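Local coordinates for periplasmic cell division protein (SufI) (Aquifex aeolicus, PDB 6SYY) that is a copper-binding multicopper oxidase that probably couples oxidation of its substrates to reduction of dioxygen at a cluster of three copper ions, at residues S64-T70 / D81-I87; P260-L266 / K317-H323; T413-Y418 / G518-N522; F460-S466 / E487-V493. All coordinates share one frame; numbering follows the deposited sequence.

Contact 1: S64-T70 / D81-I87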
# COMPACT_ATOMS: atom_id res chain seq x y z
N SER A 64 4.79 -19.79 -9.51
CA SER A 64 5.44 -19.93 -8.22
C SER A 64 6.02 -18.59 -7.79
O SER A 64 6.72 -17.93 -8.56
CB SER A 64 6.53 -20.99 -8.26
OG SER A 64 5.99 -22.28 -8.50
N ILE A 65 5.70 -18.18 -6.57
CA ILE A 65 6.27 -16.99 -5.96
C ILE A 65 7.03 -17.45 -4.73
O ILE A 65 6.42 -17.86 -3.73
CB ILE A 65 5.20 -15.95 -5.60
CG1 ILE A 65 4.34 -15.64 -6.82
CG2 ILE A 65 5.84 -14.69 -5.06
CD1 ILE A 65 3.13 -14.82 -6.52
N THR A 66 8.35 -17.41 -4.79
CA THR A 66 9.20 -17.97 -3.75
C THR A 66 9.83 -16.85 -2.93
O THR A 66 10.51 -15.98 -3.49
CB THR A 66 10.29 -18.86 -4.35
OG1 THR A 66 9.69 -19.83 -5.20
CG2 THR A 66 11.06 -19.56 -3.24
N ALA A 67 9.60 -16.87 -1.62
CA ALA A 67 10.32 -15.99 -0.70
C ALA A 67 11.60 -16.69 -0.27
O ALA A 67 11.57 -17.86 0.11
CB ALA A 67 9.46 -15.65 0.51
N LYS A 68 12.72 -15.98 -0.33
CA LYS A 68 13.99 -16.61 -0.03
C LYS A 68 14.98 -15.56 0.47
O LYS A 68 14.83 -14.36 0.22
CB LYS A 68 14.57 -17.32 -1.27
CG LYS A 68 15.03 -16.38 -2.37
CD LYS A 68 15.87 -17.13 -3.40
CE LYS A 68 16.58 -16.16 -4.33
NZ LYS A 68 17.40 -16.84 -5.36
N TRP A 69 15.99 -16.04 1.19
CA TRP A 69 17.11 -15.21 1.59
C TRP A 69 18.11 -15.07 0.46
O TRP A 69 18.35 -16.03 -0.29
CB TRP A 69 17.80 -15.79 2.82
CG TRP A 69 17.06 -15.55 4.07
CD1 TRP A 69 16.36 -16.46 4.80
CD2 TRP A 69 16.93 -14.29 4.75
NE1 TRP A 69 15.81 -15.85 5.90
CE2 TRP A 69 16.14 -14.52 5.89
CE3 TRP A 69 17.41 -13.00 4.50
CZ2 TRP A 69 15.82 -13.50 6.79
CZ3 TRP A 69 17.10 -11.99 5.39
CH2 TRP A 69 16.31 -12.25 6.52
N THR A 70 18.68 -13.88 0.33
CA THR A 70 19.72 -13.59 -0.65
C THR A 70 20.48 -12.36 -0.15
O THR A 70 20.28 -11.90 0.98
CB THR A 70 19.11 -13.37 -2.04
OG1 THR A 70 20.15 -13.33 -3.02
CG2 THR A 70 18.31 -12.07 -2.10
N ASP A 81 21.94 -8.61 3.50
CA ASP A 81 21.11 -9.80 3.61
C ASP A 81 19.65 -9.39 3.63
O ASP A 81 19.23 -8.64 4.52
CB ASP A 81 21.47 -10.59 4.87
CG ASP A 81 22.85 -11.24 4.78
OD1 ASP A 81 23.53 -11.06 3.76
OD2 ASP A 81 23.24 -11.94 5.74
N MET A 82 18.88 -9.86 2.66
CA MET A 82 17.49 -9.46 2.54
C MET A 82 16.65 -10.62 2.03
O MET A 82 17.16 -11.60 1.47
CB MET A 82 17.32 -8.26 1.60
CG MET A 82 17.88 -6.96 2.14
SD MET A 82 17.50 -5.58 1.06
CE MET A 82 15.72 -5.52 1.20
N LEU A 83 15.34 -10.50 2.24
CA LEU A 83 14.36 -11.41 1.67
C LEU A 83 13.82 -10.84 0.36
O LEU A 83 13.67 -9.62 0.22
CB LEU A 83 13.20 -11.63 2.65
CG LEU A 83 13.47 -12.46 3.92
CD1 LEU A 83 12.38 -12.21 4.97
CD2 LEU A 83 13.54 -13.94 3.59
N VAL A 84 13.55 -11.71 -0.60
CA VAL A 84 12.95 -11.30 -1.86
C VAL A 84 11.88 -12.31 -2.25
O VAL A 84 11.95 -13.49 -1.90
CB VAL A 84 13.99 -11.17 -3.01
CG1 VAL A 84 14.99 -10.08 -2.71
CG2 VAL A 84 14.69 -12.50 -3.25
N TYR A 85 10.87 -11.82 -2.95
CA TYR A 85 9.94 -12.67 -3.67
C TYR A 85 10.54 -12.93 -5.05
O TYR A 85 10.82 -11.98 -5.79
CB TYR A 85 8.57 -12.01 -3.80
CG TYR A 85 7.73 -12.03 -2.54
CD1 TYR A 85 7.50 -13.21 -1.84
CD2 TYR A 85 7.15 -10.86 -2.05
CE1 TYR A 85 6.72 -13.22 -0.69
CE2 TYR A 85 6.38 -10.86 -0.90
CZ TYR A 85 6.16 -12.04 -0.23
OH TYR A 85 5.39 -12.04 0.91
N GLU A 86 10.78 -14.20 -5.37
CA GLU A 86 11.31 -14.58 -6.68
C GLU A 86 10.17 -15.06 -7.56
O GLU A 86 9.46 -16.02 -7.21
CB GLU A 86 12.39 -15.65 -6.58
CG GLU A 86 12.95 -16.04 -7.95
CD GLU A 86 14.31 -16.70 -7.89
OE1 GLU A 86 14.79 -17.00 -6.78
OE2 GLU A 86 14.91 -16.93 -8.96
N ILE A 87 9.99 -14.40 -8.70
CA ILE A 87 8.98 -14.75 -9.69
C ILE A 87 9.67 -14.72 -11.04
O ILE A 87 10.07 -13.65 -11.52
CB ILE A 87 7.79 -13.78 -9.68
CG1 ILE A 87 7.17 -13.71 -8.29
CG2 ILE A 87 6.76 -14.21 -10.70
CD1 ILE A 87 6.20 -12.56 -8.12
O HOH W 1 9.49 -18.85 -7.73

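Contact 2: P260-L266 / K317-H323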
# COMPACT_ATOMS: atom_id res chain seq x y z
N PRO A 260 4.65 7.76 7.97
CA PRO A 260 3.89 8.43 6.91
C PRO A 260 4.71 9.55 6.28
O PRO A 260 5.63 10.10 6.89
CB PRO A 260 2.67 8.99 7.65
CG PRO A 260 3.22 9.34 9.00
CD PRO A 260 4.30 8.30 9.30
N TYR A 261 4.34 9.89 5.05
CA TYR A 261 5.03 10.94 4.30
C TYR A 261 4.05 12.03 3.91
O TYR A 261 2.89 11.77 3.59
CB TYR A 261 5.69 10.38 3.04
CG TYR A 261 6.69 9.30 3.34
CD1 TYR A 261 6.29 7.98 3.47
CD2 TYR A 261 8.03 9.60 3.51
CE1 TYR A 261 7.20 6.98 3.75
CE2 TYR A 261 8.95 8.61 3.79
CZ TYR A 261 8.52 7.31 3.91
OH TYR A 261 9.43 6.32 4.19
N ARG A 262 4.54 13.27 3.94
CA ARG A 262 3.83 14.42 3.39
C ARG A 262 4.70 14.93 2.25
O ARG A 262 5.70 15.62 2.49
CB ARG A 262 3.59 15.49 4.47
CG ARG A 262 2.71 16.64 4.02
CD ARG A 262 2.43 17.64 5.14
NE ARG A 262 1.61 17.09 6.22
CZ ARG A 262 0.28 17.06 6.21
NH1 ARG A 262 -0.40 17.55 5.18
NH2 ARG A 262 -0.38 16.54 7.24
N LEU A 263 4.34 14.59 1.02
CA LEU A 263 5.21 14.76 -0.14
C LEU A 263 4.83 15.99 -0.94
O LEU A 263 3.65 16.20 -1.25
CB LEU A 263 5.15 13.53 -1.04
CG LEU A 263 5.46 12.20 -0.36
CD1 LEU A 263 5.25 11.08 -1.34
CD2 LEU A 263 6.88 12.20 0.18
N ALA A 264 5.83 16.79 -1.30
CA ALA A 264 5.67 17.92 -2.20
C ALA A 264 6.78 17.90 -3.24
O ALA A 264 7.78 17.20 -3.09
CB ALA A 264 5.67 19.27 -1.45
N LEU A 265 6.59 18.67 -4.31
CA LEU A 265 7.57 18.82 -5.37
C LEU A 265 8.07 20.26 -5.35
O LEU A 265 7.32 21.19 -5.66
CB LEU A 265 6.98 18.46 -6.73
CG LEU A 265 6.70 16.97 -6.90
CD1 LEU A 265 5.84 16.70 -8.12
CD2 LEU A 265 8.01 16.20 -6.99
N LEU A 266 9.33 20.44 -4.97
CA LEU A 266 9.92 21.77 -4.85
C LEU A 266 10.73 22.07 -6.10
O LEU A 266 11.62 21.30 -6.47
CB LEU A 266 10.80 21.86 -3.60
CG LEU A 266 10.08 21.48 -2.30
CD1 LEU A 266 10.97 21.76 -1.10
CD2 LEU A 266 8.77 22.23 -2.19
N LYS A 317 12.81 18.71 -6.40
CA LYS A 317 13.03 17.89 -5.22
C LYS A 317 11.70 17.32 -4.74
O LYS A 317 10.80 18.08 -4.35
CB LYS A 317 13.69 18.70 -4.10
CG LYS A 317 15.15 19.07 -4.36
CD LYS A 317 15.70 20.03 -3.29
CE LYS A 317 14.95 21.36 -3.29
NZ LYS A 317 15.56 22.37 -2.37
N LEU A 318 11.57 16.00 -4.79
CA LEU A 318 10.47 15.32 -4.09
C LEU A 318 10.78 15.36 -2.60
O LEU A 318 11.65 14.63 -2.12
CB LEU A 318 10.30 13.89 -4.58
CG LEU A 318 9.28 13.11 -3.75
CD1 LEU A 318 7.88 13.65 -3.98
CD2 LEU A 318 9.35 11.62 -4.04
N TYR A 319 10.07 16.21 -1.87
CA TYR A 319 10.44 16.58 -0.52
C TYR A 319 9.37 16.13 0.47
O TYR A 319 8.17 16.23 0.18
CB TYR A 319 10.65 18.09 -0.41
CG TYR A 319 11.40 18.49 0.83
CD1 TYR A 319 12.79 18.44 0.87
CD2 TYR A 319 10.72 18.94 1.95
CE1 TYR A 319 13.47 18.82 2.01
CE2 TYR A 319 11.39 19.32 3.09
CZ TYR A 319 12.77 19.25 3.12
OH TYR A 319 13.44 19.63 4.26
N ASN A 320 9.81 15.65 1.62
CA ASN A 320 8.92 15.24 2.70
C ASN A 320 8.91 16.33 3.76
O ASN A 320 9.95 16.65 4.34
CB ASN A 320 9.35 13.91 3.31
CG ASN A 320 8.45 13.48 4.45
OD1 ASN A 320 7.33 13.04 4.23
ND2 ASN A 320 8.94 13.63 5.68
N PHE A 321 7.74 16.89 4.01
CA PHE A 321 7.53 17.89 5.05
C PHE A 321 7.02 17.22 6.32
O PHE A 321 6.59 16.06 6.28
CB PHE A 321 6.53 18.94 4.57
CG PHE A 321 7.10 19.90 3.56
CD1 PHE A 321 7.92 20.94 3.96
CD2 PHE A 321 6.83 19.75 2.21
CE1 PHE A 321 8.46 21.82 3.04
CE2 PHE A 321 7.36 20.63 1.28
CZ PHE A 321 8.17 21.66 1.70
N PRO A 322 7.10 17.89 7.47
CA PRO A 322 6.57 17.30 8.71
C PRO A 322 5.11 16.88 8.56
O PRO A 322 4.26 17.67 8.15
CB PRO A 322 6.74 18.43 9.73
CG PRO A 322 7.93 19.19 9.23
CD PRO A 322 7.85 19.13 7.73
N HIS A 323 4.83 15.62 8.88
CA HIS A 323 3.51 15.06 8.64
C HIS A 323 2.47 15.52 9.65
O HIS A 323 1.27 15.44 9.36
CB HIS A 323 3.57 13.53 8.62
CG HIS A 323 4.13 12.92 9.87
ND1 HIS A 323 3.49 13.00 11.09
CD2 HIS A 323 5.27 12.22 10.09
CE1 HIS A 323 4.21 12.38 12.01
NE2 HIS A 323 5.29 11.89 11.43
O HOH W 2 8.24 11.09 7.90

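Contact 3: T413-Y418 / G518-N522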
# COMPACT_ATOMS: atom_id res chain seq x y z
N THR A 413 -7.47 -7.25 21.35
CA THR A 413 -6.34 -7.47 20.45
C THR A 413 -6.50 -8.83 19.79
O THR A 413 -7.41 -9.60 20.11
CB THR A 413 -4.99 -7.40 21.19
OG1 THR A 413 -4.81 -8.57 21.99
CG2 THR A 413 -4.92 -6.16 22.08
N TRP A 414 -5.59 -9.11 18.86
CA TRP A 414 -5.59 -10.40 18.19
C TRP A 414 -5.51 -11.54 19.21
O TRP A 414 -6.20 -12.55 19.07
CB TRP A 414 -4.42 -10.46 17.20
CG TRP A 414 -4.43 -11.65 16.27
CD1 TRP A 414 -3.56 -12.70 16.27
CD2 TRP A 414 -5.35 -11.90 15.20
NE1 TRP A 414 -3.88 -13.59 15.27
CE2 TRP A 414 -4.98 -13.12 14.60
CE3 TRP A 414 -6.46 -11.21 14.70
CZ2 TRP A 414 -5.67 -13.66 13.52
CZ3 TRP A 414 -7.15 -11.76 13.62
CH2 TRP A 414 -6.75 -12.97 13.05
N GLU A 415 -4.71 -11.36 20.26
CA GLU A 415 -4.52 -12.39 21.27
C GLU A 415 -5.74 -12.57 22.17
O GLU A 415 -5.68 -13.38 23.10
CB GLU A 415 -3.30 -12.05 22.13
CG GLU A 415 -2.26 -11.17 21.43
CD GLU A 415 -1.66 -11.82 20.20
OE1 GLU A 415 -1.61 -13.07 20.14
OE2 GLU A 415 -1.25 -11.08 19.27
N ASP A 416 -6.83 -11.86 21.92
CA ASP A 416 -8.05 -11.97 22.72
C ASP A 416 -9.08 -12.88 22.05
O ASP A 416 -10.23 -12.51 21.86
CB ASP A 416 -8.64 -10.58 22.97
CG ASP A 416 -7.81 -9.77 23.94
OD1 ASP A 416 -7.57 -10.24 25.07
OD2 ASP A 416 -7.39 -8.65 23.58
N GLY A 417 -8.66 -14.08 21.67
CA GLY A 417 -9.55 -15.08 21.12
C GLY A 417 -9.44 -15.28 19.63
O GLY A 417 -10.00 -16.26 19.11
N TYR A 418 -8.75 -14.39 18.92
CA TYR A 418 -8.64 -14.50 17.47
C TYR A 418 -7.47 -15.36 17.01
O TYR A 418 -7.52 -15.94 15.92
CB TYR A 418 -8.49 -13.11 16.84
CG TYR A 418 -9.63 -12.16 17.11
CD1 TYR A 418 -9.63 -11.32 18.22
CD2 TYR A 418 -10.72 -12.10 16.24
CE1 TYR A 418 -10.68 -10.45 18.45
CE2 TYR A 418 -11.77 -11.23 16.47
CZ TYR A 418 -11.75 -10.41 17.58
OH TYR A 418 -12.80 -9.56 17.80
N GLY A 518 -0.72 -6.96 17.75
CA GLY A 518 -2.07 -7.43 17.98
C GLY A 518 -3.19 -6.49 17.57
O GLY A 518 -4.36 -6.83 17.81
N MET A 519 -2.91 -5.34 16.98
CA MET A 519 -3.94 -4.42 16.52
C MET A 519 -4.61 -4.96 15.27
O MET A 519 -4.47 -4.38 14.19
CB MET A 519 -3.33 -3.04 16.27
CG MET A 519 -4.34 -1.92 16.23
SD MET A 519 -3.59 -0.29 16.45
CE MET A 519 -5.06 0.73 16.50
N MET A 520 -5.34 -6.06 15.41
CA MET A 520 -5.87 -6.80 14.27
C MET A 520 -7.00 -7.69 14.76
O MET A 520 -6.87 -8.34 15.80
CB MET A 520 -4.75 -7.63 13.62
CG MET A 520 -5.19 -8.71 12.66
SD MET A 520 -3.75 -9.53 11.94
CE MET A 520 -2.72 -9.78 13.38
N VAL A 521 -8.12 -7.69 14.03
CA VAL A 521 -9.27 -8.54 14.34
C VAL A 521 -9.82 -9.12 13.05
O VAL A 521 -9.48 -8.68 11.95
CB VAL A 521 -10.39 -7.78 15.09
CG1 VAL A 521 -9.94 -7.33 16.46
CG2 VAL A 521 -10.87 -6.59 14.26
N ASN A 522 -10.68 -10.12 13.19
CA ASN A 522 -11.47 -10.63 12.08
C ASN A 522 -12.84 -9.95 12.08
O ASN A 522 -13.36 -9.54 13.12
CB ASN A 522 -11.69 -12.14 12.17
CG ASN A 522 -10.40 -12.94 12.13
OD1 ASN A 522 -9.48 -12.63 11.38
ND2 ASN A 522 -10.34 -13.99 12.94

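Contact 4: F460-S466 / E487-V493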
# COMPACT_ATOMS: atom_id res chain seq x y z
N PHE A 460 -13.54 1.00 0.29
CA PHE A 460 -14.54 1.85 0.93
C PHE A 460 -14.37 3.28 0.44
O PHE A 460 -13.37 3.63 -0.20
CB PHE A 460 -14.43 1.79 2.46
CG PHE A 460 -13.06 2.14 2.99
CD1 PHE A 460 -12.69 3.46 3.17
CD2 PHE A 460 -12.15 1.15 3.31
CE1 PHE A 460 -11.44 3.79 3.66
CE2 PHE A 460 -10.90 1.47 3.80
CZ PHE A 460 -10.54 2.79 3.97
N GLN A 461 -15.35 4.11 0.77
CA GLN A 461 -15.32 5.53 0.46
C GLN A 461 -15.36 6.32 1.75
O GLN A 461 -16.21 6.07 2.62
CB GLN A 461 -16.49 5.92 -0.44
CG GLN A 461 -16.46 5.20 -1.78
CD GLN A 461 -17.74 5.41 -2.56
OE1 GLN A 461 -18.70 5.98 -2.06
NE2 GLN A 461 -17.75 4.93 -3.80
N VAL A 462 -14.42 7.26 1.90
CA VAL A 462 -14.33 8.06 3.11
C VAL A 462 -15.45 9.09 3.11
O VAL A 462 -15.58 9.88 2.17
CB VAL A 462 -12.95 8.74 3.22
CG1 VAL A 462 -12.91 9.64 4.45
CG2 VAL A 462 -11.85 7.69 3.29
N LEU A 463 -16.26 9.08 4.16
CA LEU A 463 -17.37 10.01 4.25
C LEU A 463 -16.96 11.33 4.90
O LEU A 463 -17.29 12.40 4.39
CB LEU A 463 -18.53 9.39 5.03
CG LEU A 463 -19.14 8.13 4.42
CD1 LEU A 463 -20.33 7.69 5.25
CD2 LEU A 463 -19.53 8.37 2.98
N GLU A 464 -16.23 11.27 6.02
CA GLU A 464 -16.10 12.45 6.86
C GLU A 464 -14.92 12.29 7.81
O GLU A 464 -14.64 11.18 8.29
CB GLU A 464 -17.40 12.68 7.64
CG GLU A 464 -17.44 13.91 8.51
CD GLU A 464 -18.76 14.01 9.26
OE1 GLU A 464 -19.38 12.96 9.51
OE2 GLU A 464 -19.17 15.14 9.58
N ARG A 465 -14.22 13.39 8.06
CA ARG A 465 -13.18 13.48 9.08
C ARG A 465 -13.60 14.52 10.09
O ARG A 465 -14.05 15.61 9.71
CB ARG A 465 -11.82 13.86 8.48
CG ARG A 465 -11.44 13.15 7.19
CD ARG A 465 -10.00 13.45 6.81
NE ARG A 465 -9.08 12.83 7.76
CZ ARG A 465 -8.44 11.68 7.54
NH1 ARG A 465 -8.59 11.04 6.39
NH2 ARG A 465 -7.64 11.19 8.48
N SER A 466 -13.46 14.21 11.38
CA SER A 466 -13.89 15.15 12.40
C SER A 466 -12.94 16.33 12.53
O SER A 466 -13.34 17.37 13.06
CB SER A 466 -14.02 14.45 13.75
OG SER A 466 -12.76 13.99 14.19
N GLU A 487 -8.95 11.80 16.41
CA GLU A 487 -9.80 12.04 15.26
C GLU A 487 -10.83 10.92 15.11
O GLU A 487 -10.57 9.77 15.46
CB GLU A 487 -8.98 12.16 13.97
CG GLU A 487 -9.82 12.34 12.71
CD GLU A 487 -8.98 12.62 11.47
OE1 GLU A 487 -9.33 13.55 10.71
OE2 GLU A 487 -7.98 11.91 11.26
N THR A 488 -12.00 11.28 14.60
CA THR A 488 -13.02 10.33 14.19
C THR A 488 -13.18 10.41 12.68
O THR A 488 -13.26 11.51 12.12
CB THR A 488 -14.35 10.60 14.89
OG1 THR A 488 -14.21 10.39 16.31
CG2 THR A 488 -15.44 9.68 14.36
N VAL A 489 -13.18 9.25 12.02
CA VAL A 489 -13.35 9.15 10.58
C VAL A 489 -14.50 8.20 10.30
O VAL A 489 -14.61 7.15 10.94
CB VAL A 489 -12.05 8.68 9.89
CG1 VAL A 489 -12.22 8.60 8.38
CG2 VAL A 489 -10.89 9.60 10.25
N ARG A 490 -15.36 8.56 9.36
CA ARG A 490 -16.48 7.73 8.94
C ARG A 490 -16.28 7.28 7.50
O ARG A 490 -16.07 8.11 6.61
CB ARG A 490 -17.81 8.48 9.09
CG ARG A 490 -18.25 8.70 10.54
CD ARG A 490 -19.42 9.69 10.67
NE ARG A 490 -20.67 9.18 10.11
CZ ARG A 490 -21.28 9.68 9.03
NH1 ARG A 490 -20.75 10.71 8.39
NH2 ARG A 490 -22.41 9.15 8.60
N ILE A 491 -16.33 5.96 7.28
CA ILE A 491 -16.19 5.39 5.95
C ILE A 491 -17.42 4.54 5.66
O ILE A 491 -18.15 4.12 6.56
CB ILE A 491 -14.91 4.54 5.80
CG1 ILE A 491 -14.96 3.32 6.73
CG2 ILE A 491 -13.67 5.38 6.09
CD1 ILE A 491 -13.77 2.40 6.57
N ALA A 492 -17.65 4.30 4.37
CA ALA A 492 -18.78 3.50 3.90
C ALA A 492 -18.27 2.29 3.14
O ALA A 492 -17.43 2.44 2.24
CB ALA A 492 -19.71 4.33 3.01
N VAL A 493 -18.77 1.11 3.49
CA VAL A 493 -18.35 -0.14 2.87
C VAL A 493 -19.58 -0.85 2.32
O VAL A 493 -20.53 -1.13 3.08
CB VAL A 493 -17.61 -1.06 3.86
CG1 VAL A 493 -16.73 -2.05 3.10
CG2 VAL A 493 -16.79 -0.24 4.84

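Contact 1: S64-T70 / D81-I87
L83 lies under the indole of W69, its CD2 methyl over one face of the five-membered ring, 3.6 Å from the centroid and 12° off the normal, a close CH-pi contact. CG of W69 sits beside the backbone N and anti to the carbonyl carbon (chi1 -77°), which lets the indole reach across to the partner strand. Farther along, toward the buried end, A67 CB meets the Y85 ring at CE1, 3.9 Å away, and I65 CG2 touches the same ring. I65 and I87 form a separate apolar cluster, running side by side in the same direction, with I65 CG2 to I87 CG1 at 3.6 Å. These strands, 63-72 and 80-86, form an antiparallel beta hairpin of the cupredoxin-like domain whose histidines contribute to the trinuclear copper site. Strand 102-110 flanks 63-72, and the Y85 ring packs on Y158 and lies about 5 Å from the copper ligand H159, side chain to side chain.

The other face, carrying T66, K68, T70, V84 and E86, is more exposed and more polar, though V84 is buried. An extended K68 brings NZ to 3.0 Å from E86 OE1, a salt bridge on the syn side of the carboxylate but 27° out of its plane; Y91 OH also binds NZ. Near the end of the pair a water gives a hydrogen bond to E86 O (2.9 Å) and a weak one to S64 O, and is hydrogen-bonded to T66 OG1 at 2.7 Å.

Contact 2: P260-L266 / K317-H323
R262 and N320 meet through the side-chain carbonyl of N320: OD1 takes the backbone N-H of R262 at 2.8 Å, the donor tilted 26° from the amide carbonyl plane. With CG anti to the backbone N (chi1 179°), N320 directs its amide across to the neighbouring strand, where OD1 also lies near the edge of the Y261 ring. The arginine bends at its third torsion and sends NH2 to H323 O, 2.9 Å away; this oxygen lies in the guanidinium plane, although the nitrogen stands above the carbonyl plane. A weak bond joins NE to P322 O. P260 CG rests over one face of the H323 imidazole, 3.9 Å from its centroid.

Strands 261-267 and 315-321 are antiparallel neighbours in the second cupredoxin-like domain. On the face bearing A264, L266, Y319 and F321, A264 CB approaches the edge of the F321 ring at CE2 (3.5 Å), while L266 CD1 packs on Y319 CB at 3.7 Å. Y319 CD2 lies over the centre of the F321 ring.

Beyond this shell, E292 forms a salt bridge with R262 NH1, and R271 makes a cation-pi contact with F321. H323 ND1 is hydrogen-bonded to the backbone N of L325.

Contact 3: T413-Y418 / G518-N522
W414 is sandwiched between two residues, with M520 on one face and Y418 CB of its own loop on the opposite face. The Met-aromatic contact places M520 SD 4.3 Å from the centroid of the six-membered ring, 13° off its normal; the terminal CE lies over the five-membered ring. M520 reaches this face because its chain is extended through CG and SD and then bends at the last torsion (chi3 45°). N522 approaches the edge of the same indole: OD1 lies in the ring plane, 3.2 Å from W414 CH2, and the amide is turned 86° to the ring. Beside it, V521 CG1 packs over the face of the Y418 phenol, 3.7 Å from CZ.

A single backbone hydrogen bond joins the segments, from W414 N to G518 O (2.8 Å), in the carbonyl plane and on a lone pair. G518 O also accepts from M520 N. G518, at positive phi, is the C' residue of the Schellman motif that ends helix 512-516, so the bond ties the loop to the helix end just before strand 520-525. In the loop, T413-D416 is a type I turn, closed by D416 N to T413 O and braced by D416 OD2, which receives both T413 N at 2.6 Å and T413 OG1 at 3.0 Å.

N522 OD1 accepts from H131, while ND2 is held by Y133 OH and K428 O; Y418 OH binds E412. The M520 side chain, about 6 Å from a copper ion, touches the W414 face and approaches copper ligands H508 and H161, consistent with M520 and W414 forming part of a largely apolar second shell beside the trinuclear site.

Contact 4: F460-S466 / E487-V493
F460 and I491 make the main apolar contact: I491 CD1 sits over the centre of the phenyl face, 3.7 Å from the ring centroid and 12° off the normal. The F460 ring is brought over I491 by a first torsion that sets CG between the backbone N and the carbonyl carbon (chi1 56°). V462 CG2 continues this buried face against I491 CG2; on the opposite face, that of A492, L463 CD2 touches A492 CB at 4.0 Å.

Among the backbone bonds, R490 O accepts both L463 N (2.6 Å) and E464 N (3.2 Å). This is a classic beta bulge, which shifts the register by one residue in strand 461-465, an outermost strand of the third cupredoxin-like domain's sheet. At the end of the pair S466 N bonds to T488 O, and a side-chain-to-backbone bond returns from T488 N to S466 OG at 2.8 Å.

The charged pairs differ in build. R465 grips E487 side-on, NE to OE1 at 3.0 Å and NH2 to OE2 at 2.9 Å, but both nitrogens lie above the carboxylate plane; D474 binds NH1, I482 O also takes NH2, and A484 N binds E487 OE2. E464, with its chain extended, holds R490 through one bond, OE1 to NH1, met on the anti side with the two planes 78° apart.

How the contacts relate
Contacts 1, 2 and 4 each pair two antiparallel strands, one in each of the three cupredoxin-like domains, each with one mainly buried face and one more exposed. Contact 3 instead joins an irregular loop to a strand start and is largely buried, relying on aromatic and sulfur packing where the strand pairs rely on backbone ladders. Contacts 3 and 4 belong to the same domain, their centres about 23 Å apart, yet hold different elements. Salt bridges span contacts 1 and 4, whereas across contact 2 the arginine meets backbone carbonyls, its salt bridge going to E292 outside the pair. Contact 3 comes nearest to copper; contacts 1 and 4 lie on opposite sides of the chain's centre.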